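Local structure of phosphodiesterase (Candida albicans, 6CPU) at residues K26-K34 / M190-L199; T180-R188 / V390-L398. The protein is a largely helical protein of the cyclic nucleotide phosphodiesterase family, in the HD superfamily, with zinc and magnesium ions in the model. One frame throughout, in Å; residues are numbered along the deposited sequence.

Contact 1 of 2, residues K26-K34 / M190-L199; sequences KHLICHLFK and MIEEINFIEL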
loop_
_atom_site.group_PDB
_atom_site.type_symbol
_atom_site.label_atom_id
_atom_site.label_comp_id
_atom_site.label_asym_id
_atom_site.label_seq_id
_atom_site.Cartn_x
_atom_site.Cartn_y
_atom_site.Cartn_z
ATOM N N LYS A 26 -17.984 -16.617 9.059
ATOM C CA LYS A 26 -17.256 -15.538 9.707
ATOM C C LYS A 26 -15.835 -15.969 10.080
ATOM O O LYS A 26 -14.877 -15.242 9.829
ATOM C CB LYS A 26 -17.999 -15.029 10.935
ATOM C CG LYS A 26 -17.302 -13.862 11.609
ATOM C CD LYS A 26 -18.060 -13.354 12.826
ATOM C CE LYS A 26 -17.547 -13.963 14.119
ATOM N NZ LYS A 26 -18.240 -13.340 15.282
ATOM N N HIS A 27 -15.686 -17.148 10.678
ATOM C CA HIS A 27 -14.354 -17.623 11.026
ATOM C C HIS A 27 -13.477 -17.893 9.784
ATOM O O HIS A 27 -12.263 -17.610 9.789
ATOM C CB HIS A 27 -14.429 -18.846 11.934
ATOM C CG HIS A 27 -14.826 -18.526 13.344
ATOM N ND1 HIS A 27 -15.480 -19.430 14.154
ATOM C CD2 HIS A 27 -14.656 -17.409 14.087
ATOM C CE1 HIS A 27 -15.691 -18.885 15.337
ATOM N NE2 HIS A 27 -15.203 -17.658 15.324
ATOM N N LEU A 28 -14.087 -18.415 8.723
ATOM C CA LEU A 28 -13.389 -18.590 7.435
ATOM C C LEU A 28 -12.880 -17.238 6.888
ATOM O O LEU A 28 -11.719 -17.117 6.477
ATOM C CB LEU A 28 -14.317 -19.270 6.421
ATOM C CG LEU A 28 -13.649 -19.838 5.169
ATOM C CD1 LEU A 28 -14.475 -20.976 4.567
ATOM C CD2 LEU A 28 -13.436 -18.757 4.128
ATOM N N ILE A 29 -13.735 -16.223 6.928
ATOM C CA ILE A 29 -13.359 -14.863 6.492
ATOM C C ILE A 29 -12.184 -14.323 7.321
ATOM O O ILE A 29 -11.240 -13.754 6.769
ATOM C CB ILE A 29 -14.558 -13.896 6.548
ATOM C CG1 ILE A 29 -15.566 -14.244 5.447
ATOM C CG2 ILE A 29 -14.118 -12.456 6.349
ATOM C CD1 ILE A 29 -16.913 -13.556 5.609
ATOM N N CYS A 30 -12.219 -14.543 8.633
ATOM C CA CYS A 30 -11.150 -14.050 9.502
ATOM C C CYS A 30 -9.816 -14.711 9.170
ATOM O O CYS A 30 -8.777 -14.059 9.193
ATOM C CB CYS A 30 -11.496 -14.255 10.964
ATOM S SG CYS A 30 -12.814 -13.165 11.524
ATOM N N HIS A 31 -9.851 -16.001 8.860
ATOM C CA HIS A 31 -8.665 -16.729 8.399
ATOM C C HIS A 31 -8.088 -16.070 7.142
ATOM O O HIS A 31 -6.867 -15.907 7.026
ATOM C CB HIS A 31 -9.066 -18.181 8.128
ATOM C CG HIS A 31 -7.993 -19.028 7.527
ATOM N ND1 HIS A 31 -6.967 -19.568 8.271
ATOM C CD2 HIS A 31 -7.818 -19.476 6.265
ATOM C CE1 HIS A 31 -6.196 -20.300 7.487
ATOM N NE2 HIS A 31 -6.688 -20.256 6.264
ATOM N N LEU A 32 -8.969 -15.696 6.208
ATOM C CA LEU A 32 -8.544 -15.069 4.959
ATOM C C LEU A 32 -7.956 -13.687 5.198
ATOM O O LEU A 32 -6.949 -13.365 4.594
ATOM C CB LEU A 32 -9.702 -14.983 3.962
ATOM C CG LEU A 32 -10.239 -16.320 3.471
ATOM C CD1 LEU A 32 -11.421 -16.038 2.579
ATOM C CD2 LEU A 32 -9.183 -17.120 2.726
ATOM N N PHE A 33 -8.580 -12.872 6.063
ATOM C CA PHE A 33 -8.058 -11.513 6.354
ATOM C C PHE A 33 -6.628 -11.557 6.898
ATOM O O PHE A 33 -5.833 -10.660 6.610
ATOM C CB PHE A 33 -8.949 -10.745 7.333
ATOM C CG PHE A 33 -10.091 -9.994 6.687
ATOM C CD1 PHE A 33 -9.866 -9.049 5.693
ATOM C CD2 PHE A 33 -11.400 -10.204 7.113
ATOM C CE1 PHE A 33 -10.920 -8.358 5.117
ATOM C CE2 PHE A 33 -12.445 -9.506 6.552
ATOM C CZ PHE A 33 -12.214 -8.581 5.557
ATOM N N LYS A 34 -6.310 -12.593 7.680
ATOM C CA LYS A 34 -5.004 -12.704 8.328
ATOM C C LYS A 34 -3.873 -13.097 7.381
ATOM O O LYS A 34 -2.701 -12.922 7.723
ATOM C CB LYS A 34 -5.069 -13.683 9.508
ATOM C CG LYS A 34 -5.769 -13.073 10.709
ATOM C CD LYS A 34 -5.608 -13.888 11.978
ATOM C CE LYS A 34 -6.503 -15.101 11.979
ATOM N NZ LYS A 34 -6.590 -15.667 13.359
ATOM N N MET A 190 -19.659 -7.111 7.634
ATOM C CA MET A 190 -18.401 -7.518 8.262
ATOM C C MET A 190 -18.009 -6.620 9.428
ATOM O O MET A 190 -17.512 -7.115 10.432
ATOM C CB MET A 190 -17.272 -7.580 7.234
ATOM C CG MET A 190 -17.425 -8.756 6.300
ATOM S SD MET A 190 -16.027 -8.974 5.187
ATOM C CE MET A 190 -16.290 -7.603 4.057
ATOM N N ILE A 191 -18.239 -5.315 9.311
ATOM C CA ILE A 191 -17.935 -4.377 10.396
ATOM C C ILE A 191 -18.790 -4.709 11.620
ATOM O O ILE A 191 -18.316 -4.654 12.756
ATOM C CB ILE A 191 -18.167 -2.927 9.960
ATOM C CG1 ILE A 191 -17.063 -2.511 8.972
ATOM C CG2 ILE A 191 -18.196 -1.982 11.157
ATOM C CD1 ILE A 191 -17.401 -1.303 8.125
ATOM N N GLU A 192 -20.035 -5.080 11.351
ATOM C CA GLU A 192 -21.007 -5.411 12.389
ATOM C C GLU A 192 -20.640 -6.693 13.133
ATOM O O GLU A 192 -20.760 -6.759 14.362
ATOM C CB GLU A 192 -22.388 -5.554 11.747
ATOM C CG GLU A 192 -23.552 -5.399 12.706
ATOM C CD GLU A 192 -24.889 -5.678 12.041
ATOM O OE1 GLU A 192 -25.782 -6.217 12.723
ATOM O OE2 GLU A 192 -25.044 -5.380 10.837
ATOM N N GLU A 193 -20.167 -7.704 12.402
ATOM C CA GLU A 193 -19.897 -9.025 12.990
ATOM C C GLU A 193 -18.445 -9.355 13.323
ATOM O O GLU A 193 -18.194 -10.197 14.181
ATOM C CB GLU A 193 -20.453 -10.109 12.084
ATOM C CG GLU A 193 -21.966 -10.019 11.922
ATOM C CD GLU A 193 -22.559 -11.261 11.291
ATOM O OE1 GLU A 193 -22.113 -12.387 11.603
ATOM O OE2 GLU A 193 -23.483 -11.115 10.474
ATOM N N ILE A 194 -17.487 -8.726 12.649
ATOM C CA ILE A 194 -16.073 -9.039 12.899
ATOM C C ILE A 194 -15.442 -7.986 13.782
ATOM O O ILE A 194 -15.635 -6.796 13.558
ATOM C CB ILE A 194 -15.280 -9.156 11.583
ATOM C CG1 ILE A 194 -15.831 -10.332 10.780
ATOM C CG2 ILE A 194 -13.784 -9.318 11.865
ATOM C CD1 ILE A 194 -15.265 -10.477 9.391
ATOM N N ASN A 195 -14.696 -8.439 14.790
ATOM C CA ASN A 195 -13.936 -7.564 15.672
ATOM C C ASN A 195 -12.495 -7.494 15.151
ATOM O O ASN A 195 -11.665 -8.336 15.468
ATOM C CB ASN A 195 -13.980 -8.086 17.116
ATOM C CG ASN A 195 -13.653 -7.012 18.138
ATOM O OD1 ASN A 195 -13.780 -5.821 17.862
ATOM N ND2 ASN A 195 -13.235 -7.428 19.325
ATOM N N PHE A 196 -12.216 -6.490 14.332
ATOM C CA PHE A 196 -10.959 -6.466 13.578
ATOM C C PHE A 196 -9.692 -6.368 14.432
ATOM O O PHE A 196 -8.648 -6.924 14.055
ATOM C CB PHE A 196 -11.022 -5.401 12.479
ATOM C CG PHE A 196 -11.796 -5.851 11.274
ATOM C CD1 PHE A 196 -11.158 -6.517 10.237
ATOM C CD2 PHE A 196 -13.169 -5.663 11.195
ATOM C CE1 PHE A 196 -11.861 -6.959 9.136
ATOM C CE2 PHE A 196 -13.878 -6.109 10.096
ATOM C CZ PHE A 196 -13.227 -6.745 9.063
ATOM N N ILE A 197 -9.785 -5.731 15.601
ATOM C CA ILE A 197 -8.640 -5.649 16.507
ATOM C C ILE A 197 -8.148 -7.033 16.935
ATOM O O ILE A 197 -6.948 -7.220 17.170
ATOM C CB ILE A 197 -8.954 -4.779 17.760
ATOM C CG1 ILE A 197 -7.668 -4.398 18.512
ATOM C CG2 ILE A 197 -9.923 -5.498 18.692
ATOM C CD1 ILE A 197 -6.930 -3.213 17.932
ATOM N N GLU A 198 -9.059 -8.002 17.010
ATOM C CA GLU A 198 -8.701 -9.367 17.390
ATOM C C GLU A 198 -7.926 -10.099 16.302
ATOM O O GLU A 198 -7.363 -11.142 16.570
ATOM C CB GLU A 198 -9.941 -10.184 17.746
ATOM C CG GLU A 198 -10.563 -9.810 19.081
ATOM C CD GLU A 198 -11.873 -10.534 19.324
ATOM O OE1 GLU A 198 -11.978 -11.734 18.989
ATOM O OE2 GLU A 198 -12.812 -9.893 19.838
ATOM N N LEU A 199 -7.915 -9.561 15.085
ATOM C CA LEU A 199 -7.183 -10.170 13.974
ATOM C C LEU A 199 -5.728 -9.712 13.917
ATOM O O LEU A 199 -4.975 -10.178 13.067
ATOM C CB LEU A 199 -7.889 -9.883 12.640
ATOM C CG LEU A 199 -9.336 -10.390 12.522
ATOM C CD1 LEU A 199 -9.883 -10.198 11.120
ATOM C CD2 LEU A 199 -9.434 -11.851 12.913
HETATM O O HOH W 1 -16.920 -11.350 16.492
HETATM O O HOH W 2 -7.277 -14.355 15.443
#
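Lys-26 sends CG anti to its backbone N (chi1 -178°), and this lays its chain along Ile-194, CG against CG1 at 3.9 Å. The two chains point opposite ways as they pass. A bend at chi3 (95°) then turns the amine to the carbonyl of Glu-193. The direct bond from Lys-26 NZ to Glu-193 O is weak, at 3.3 Å. Water 1 strengthens the link: it accepts from NZ and donates to the same O. The carboxylate of Glu-193 is held by Ser-77 OG and Leu-79 N instead.

Phe-33 carries the buried half. Phe-196 turns its edge to one face of the Phe-33 ring in a T-shaped stack, with centroids 5.2 Å apart and planes at 71°. The touching atom, Phe-196 CE1, lies toward the rim of that face and is 3.7 Å from Phe-33 CE2. Met-190 SD comes to the edge of the Phe-33 ring, 3.9 Å from CZ, as a Met-aromatic contact. Ile-194 CD1 is also at this edge. Ile-194 CD1 meets Ile-29 CG2 as well, at 3.8 Å, and these two side chains lie roughly perpendicular.

Leu-199 fills the other end with both methyls. Leu-199 CD1 rests on Phe-33 CB, and Leu-199 CD2 is 3.7 Å from Cys-30 CB. At the exposed end, Lys-34 CG and CD pass the Leu-199 carbonyl.

Residues 190-199 thus cover one side of helix 25-34 with the last turn of helix 177-193, a short bend and a 3-10 segment. Asn-254 hydrogen-bonds to Ile-194 O and Phe-196 N at the bend. Helix 253-264 packs on Phe-33 and Phe-196, helix 84-94 on Ile-29 and Met-190, and strand 2-6 on Leu-28 and Leu-32.

Contact 2 of 2, residues T180-R188 / V390-L398; sequences TNQLIYLYR and VLRICWPDL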
loop_
_atom_site.group_PDB
_atom_site.type_symbol
_atom_site.label_atom_id
_atom_site.label_comp_id
_atom_site.label_asym_id
_atom_site.label_seq_id
_atom_site.Cartn_x
_atom_site.Cartn_y
_atom_site.Cartn_z
ATOM N N THR A 180 -22.584 -2.546 -6.659
ATOM C CA THR A 180 -21.881 -1.636 -5.757
ATOM C C THR A 180 -22.561 -1.546 -4.391
ATOM O O THR A 180 -21.901 -1.601 -3.352
ATOM C CB THR A 180 -21.729 -0.247 -6.405
ATOM O OG1 THR A 180 -20.848 -0.358 -7.534
ATOM C CG2 THR A 180 -21.173 0.788 -5.428
ATOM N N ASN A 181 -23.886 -1.412 -4.374
ATOM C CA ASN A 181 -24.579 -1.300 -3.101
ATOM C C ASN A 181 -24.615 -2.593 -2.317
ATOM O O ASN A 181 -24.633 -2.562 -1.080
ATOM C CB ASN A 181 -25.995 -0.752 -3.304
ATOM C CG ASN A 181 -25.989 0.684 -3.761
ATOM O OD1 ASN A 181 -25.166 1.496 -3.330
ATOM N ND2 ASN A 181 -26.924 1.016 -4.637
ATOM N N GLN A 182 -24.601 -3.720 -3.028
ATOM C CA GLN A 182 -24.528 -5.027 -2.403
ATOM C C GLN A 182 -23.152 -5.237 -1.735
ATOM O O GLN A 182 -23.075 -5.757 -0.623
ATOM C CB GLN A 182 -24.818 -6.127 -3.430
ATOM C CG GLN A 182 -25.138 -7.501 -2.850
ATOM C CD GLN A 182 -26.440 -7.544 -2.054
ATOM O OE1 GLN A 182 -26.744 -8.542 -1.406
ATOM N NE2 GLN A 182 -27.206 -6.460 -2.095
ATOM N N LEU A 183 -22.077 -4.835 -2.412
ATOM C CA LEU A 183 -20.737 -4.884 -1.789
ATOM C C LEU A 183 -20.637 -3.993 -0.555
ATOM O O LEU A 183 -19.990 -4.369 0.413
ATOM C CB LEU A 183 -19.641 -4.493 -2.791
ATOM C CG LEU A 183 -19.437 -5.516 -3.903
ATOM C CD1 LEU A 183 -18.482 -4.977 -4.931
ATOM C CD2 LEU A 183 -18.932 -6.856 -3.373
ATOM N N ILE A 184 -21.257 -2.806 -0.603
ATOM C CA ILE A 184 -21.294 -1.890 0.537
ATOM C C ILE A 184 -22.026 -2.557 1.702
ATOM O O ILE A 184 -21.613 -2.452 2.862
ATOM C CB ILE A 184 -21.957 -0.533 0.172
ATOM C CG1 ILE A 184 -21.052 0.270 -0.770
ATOM C CG2 ILE A 184 -22.231 0.305 1.418
ATOM C CD1 ILE A 184 -21.685 1.501 -1.381
ATOM N N TYR A 185 -23.112 -3.250 1.376
ATOM C CA TYR A 185 -23.908 -3.973 2.358
ATOM C C TYR A 185 -23.090 -5.071 3.043
ATOM O O TYR A 185 -23.120 -5.219 4.256
ATOM C CB TYR A 185 -25.143 -4.566 1.677
ATOM C CG TYR A 185 -25.859 -5.595 2.517
ATOM C CD1 TYR A 185 -25.783 -6.949 2.212
ATOM C CD2 TYR A 185 -26.614 -5.211 3.616
ATOM C CE1 TYR A 185 -26.439 -7.894 2.985
ATOM C CE2 TYR A 185 -27.274 -6.144 4.393
ATOM C CZ TYR A 185 -27.185 -7.481 4.075
ATOM O OH TYR A 185 -27.849 -8.397 4.862
ATOM N N LEU A 186 -22.337 -5.819 2.244
ATOM C CA LEU A 186 -21.482 -6.885 2.761
ATOM C C LEU A 186 -20.313 -6.323 3.564
ATOM O O LEU A 186 -19.921 -6.904 4.561
ATOM C CB LEU A 186 -20.998 -7.773 1.615
ATOM C CG LEU A 186 -22.069 -8.578 0.869
ATOM C CD1 LEU A 186 -21.530 -9.200 -0.409
ATOM C CD2 LEU A 186 -22.656 -9.656 1.759
ATOM N N TYR A 187 -19.774 -5.181 3.144
ATOM C CA TYR A 187 -18.723 -4.507 3.900
ATOM C C TYR A 187 -19.240 -4.139 5.294
ATOM O O TYR A 187 -18.606 -4.433 6.313
ATOM C CB TYR A 187 -18.269 -3.264 3.155
ATOM C CG TYR A 187 -17.274 -2.411 3.903
ATOM C CD1 TYR A 187 -16.028 -2.919 4.265
ATOM C CD2 TYR A 187 -17.564 -1.093 4.222
ATOM C CE1 TYR A 187 -15.112 -2.133 4.947
ATOM C CE2 TYR A 187 -16.658 -0.308 4.895
ATOM C CZ TYR A 187 -15.435 -0.834 5.257
ATOM O OH TYR A 187 -14.537 -0.041 5.929
ATOM N N ARG A 188 -20.427 -3.540 5.334
ATOM C CA ARG A 188 -21.010 -3.109 6.603
ATOM C C ARG A 188 -21.363 -4.294 7.509
ATOM O O ARG A 188 -21.229 -4.208 8.729
ATOM C CB ARG A 188 -22.224 -2.209 6.345
ATOM C CG ARG A 188 -21.881 -0.908 5.633
ATOM C CD ARG A 188 -21.152 0.069 6.544
ATOM N NE ARG A 188 -20.384 1.067 5.801
ATOM C CZ ARG A 188 -19.585 1.973 6.362
ATOM N NH1 ARG A 188 -19.454 2.030 7.681
ATOM N NH2 ARG A 188 -18.913 2.836 5.606
ATOM N N VAL A 390 -11.517 0.436 -3.503
ATOM C CA VAL A 390 -11.434 0.650 -2.065
ATOM C C VAL A 390 -12.415 1.725 -1.566
ATOM O O VAL A 390 -13.340 1.407 -0.819
ATOM C CB VAL A 390 -9.990 0.969 -1.617
ATOM C CG1 VAL A 390 -9.948 1.242 -0.123
ATOM C CG2 VAL A 390 -9.073 -0.185 -1.966
ATOM N N LEU A 391 -12.232 2.973 -1.981
ATOM C CA LEU A 391 -12.988 4.082 -1.373
ATOM C C LEU A 391 -14.464 4.095 -1.769
ATOM O O LEU A 391 -15.309 4.427 -0.937
ATOM C CB LEU A 391 -12.332 5.438 -1.671
ATOM C CG LEU A 391 -10.911 5.660 -1.127
ATOM C CD1 LEU A 391 -10.362 6.987 -1.611
ATOM C CD2 LEU A 391 -10.883 5.600 0.402
ATOM N N ARG A 392 -14.785 3.724 -3.013
ATOM C CA ARG A 392 -16.192 3.707 -3.464
ATOM C C ARG A 392 -17.048 2.772 -2.610
ATOM O O ARG A 392 -18.229 3.041 -2.376
ATOM C CB ARG A 392 -16.292 3.306 -4.946
ATOM C CG ARG A 392 -17.711 3.266 -5.521
ATOM C CD ARG A 392 -18.345 4.651 -5.525
ATOM N NE ARG A 392 -19.767 4.614 -5.871
ATOM C CZ ARG A 392 -20.777 4.407 -5.023
ATOM N NH1 ARG A 392 -20.579 4.159 -3.727
ATOM N NH2 ARG A 392 -22.022 4.425 -5.498
ATOM N N ILE A 393 -16.446 1.664 -2.167
ATOM C CA ILE A 393 -17.111 0.681 -1.307
ATOM C C ILE A 393 -16.961 1.014 0.182
ATOM O O ILE A 393 -17.942 0.998 0.922
ATOM C CB ILE A 393 -16.569 -0.747 -1.592
ATOM C CG1 ILE A 393 -16.747 -1.109 -3.072
ATOM C CG2 ILE A 393 -17.204 -1.786 -0.668
ATOM C CD1 ILE A 393 -18.137 -0.896 -3.639
ATOM N N CYS A 394 -15.745 1.324 0.626
ATOM C CA CYS A 394 -15.457 1.510 2.046
ATOM C C CYS A 394 -15.758 2.898 2.615
ATOM O O CYS A 394 -16.048 3.011 3.801
ATOM C CB CYS A 394 -13.993 1.213 2.332
ATOM S SG CYS A 394 -13.584 -0.502 2.012
ATOM N N TRP A 395 -15.677 3.932 1.788
ATOM C CA TRP A 395 -15.749 5.317 2.266
ATOM C C TRP A 395 -16.334 6.254 1.189
ATOM O O TRP A 395 -15.757 7.301 0.885
ATOM C CB TRP A 395 -14.340 5.772 2.690
ATOM C CG TRP A 395 -14.287 6.799 3.778
ATOM C CD1 TRP A 395 -15.327 7.553 4.268
ATOM C CD2 TRP A 395 -13.125 7.210 4.498
ATOM N NE1 TRP A 395 -14.872 8.401 5.247
ATOM C CE2 TRP A 395 -13.525 8.212 5.409
ATOM C CE3 TRP A 395 -11.778 6.833 4.461
ATOM C CZ2 TRP A 395 -12.616 8.847 6.272
ATOM C CZ3 TRP A 395 -10.883 7.459 5.325
ATOM C CH2 TRP A 395 -11.305 8.452 6.213
ATOM N N PRO A 396 -17.491 5.879 0.608
ATOM C CA PRO A 396 -18.047 6.662 -0.500
ATOM C C PRO A 396 -18.335 8.126 -0.155
ATOM O O PRO A 396 -18.188 9.003 -1.015
ATOM C CB PRO A 396 -19.345 5.921 -0.852
ATOM C CG PRO A 396 -19.664 5.093 0.333
ATOM C CD PRO A 396 -18.347 4.730 0.946
ATOM N N ASP A 397 -18.707 8.394 1.093
ATOM C CA ASP A 397 -18.989 9.766 1.498
ATOM C C ASP A 397 -17.731 10.645 1.590
ATOM O O ASP A 397 -17.841 11.867 1.514
ATOM C CB ASP A 397 -19.802 9.799 2.798
ATOM C CG ASP A 397 -21.227 9.257 2.623
ATOM O OD1 ASP A 397 -21.662 8.974 1.481
ATOM O OD2 ASP A 397 -21.929 9.123 3.642
ATOM N N LEU A 398 -16.535 10.064 1.713
ATOM C CA LEU A 398 -15.320 10.873 1.596
ATOM C C LEU A 398 -15.127 11.372 0.156
ATOM O O LEU A 398 -14.683 12.501 -0.050
ATOM C CB LEU A 398 -14.061 10.120 2.085
ATOM C CG LEU A 398 -12.704 10.830 1.904
ATOM C CD1 LEU A 398 -12.559 12.018 2.846
ATOM C CD2 LEU A 398 -11.528 9.884 2.096
HETATM O O HOH W 3 -24.244 3.903 -4.049
HETATM O O HOH W 4 -15.038 2.462 6.458
HETATM O O HOH W 5 -19.535 1.951 3.008
#
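Thr-180 places its CG2 methyl over the centre of one face of the Arg-392 guanidinium, 3.7 Å from CZ. Its OG1 is hydrogen-bonded to Arg-175 NE and Ser-176 O. Water 3 joins Asn-181 OD1 to Arg-392 NH2. Leu-183 presents CB to Ile-393 CD1 at 4.0 Å. Ile-184 lays CG1 3.6 Å from Ile-393 O, and its CD1 reaches Arg-392 NH1.

Ile-393 is a knob in a hole formed by Thr-180, Leu-183, Ile-184 and Tyr-187. This is knob-into-hole packing between helices 180-188 and 390-394, whose axes cross at -69° and come within 9.3 Å. The second helix is part of the phosphodiesterase family's helical fold.

With chi1 at 174° the Tyr-187 ring swings away from its own backbone N and reaches Cys-394. Cys-394 SG makes a sulfur-aromatic contact over one ring face, toward the rim, 22° off the normal and 3.7 Å from Tyr-187 CE1. Water 4 bridges Tyr-187 OH and Cys-394 O. Arg-188 bends at chi2, and its guanidinium has Tyr-187 CE2 over one face, toward the rim. Water 5 accepts from Arg-188 NH2 and donates to Ile-393 O, while Arg-188 NH1 forms a salt bridge with Glu-255 of helix 253-264.

Both contacts use helix 177-193. Contact 2 takes its middle turns, 180-188, and contact 1 takes its last turn and the bend that follows. The centres lie about 17 Å apart, and segments 180-188 and 190-199 follow each other in sequence. Along the chain the order is 26-34, 180-188, 190-199, 390-398, so the contacts cross. Contact 1 ties this helix to helix 25-34, which packs on strand 2-6 of the parallel sheet. Contact 2 ties it to helix 377-394, a helix of the phosphodiesterase family's helical fold. Helices 84-94 and 253-264 pack at both. Helix 177-193 therefore connects the N-terminal sheet-bearing part with the helical phosphodiesterase fold.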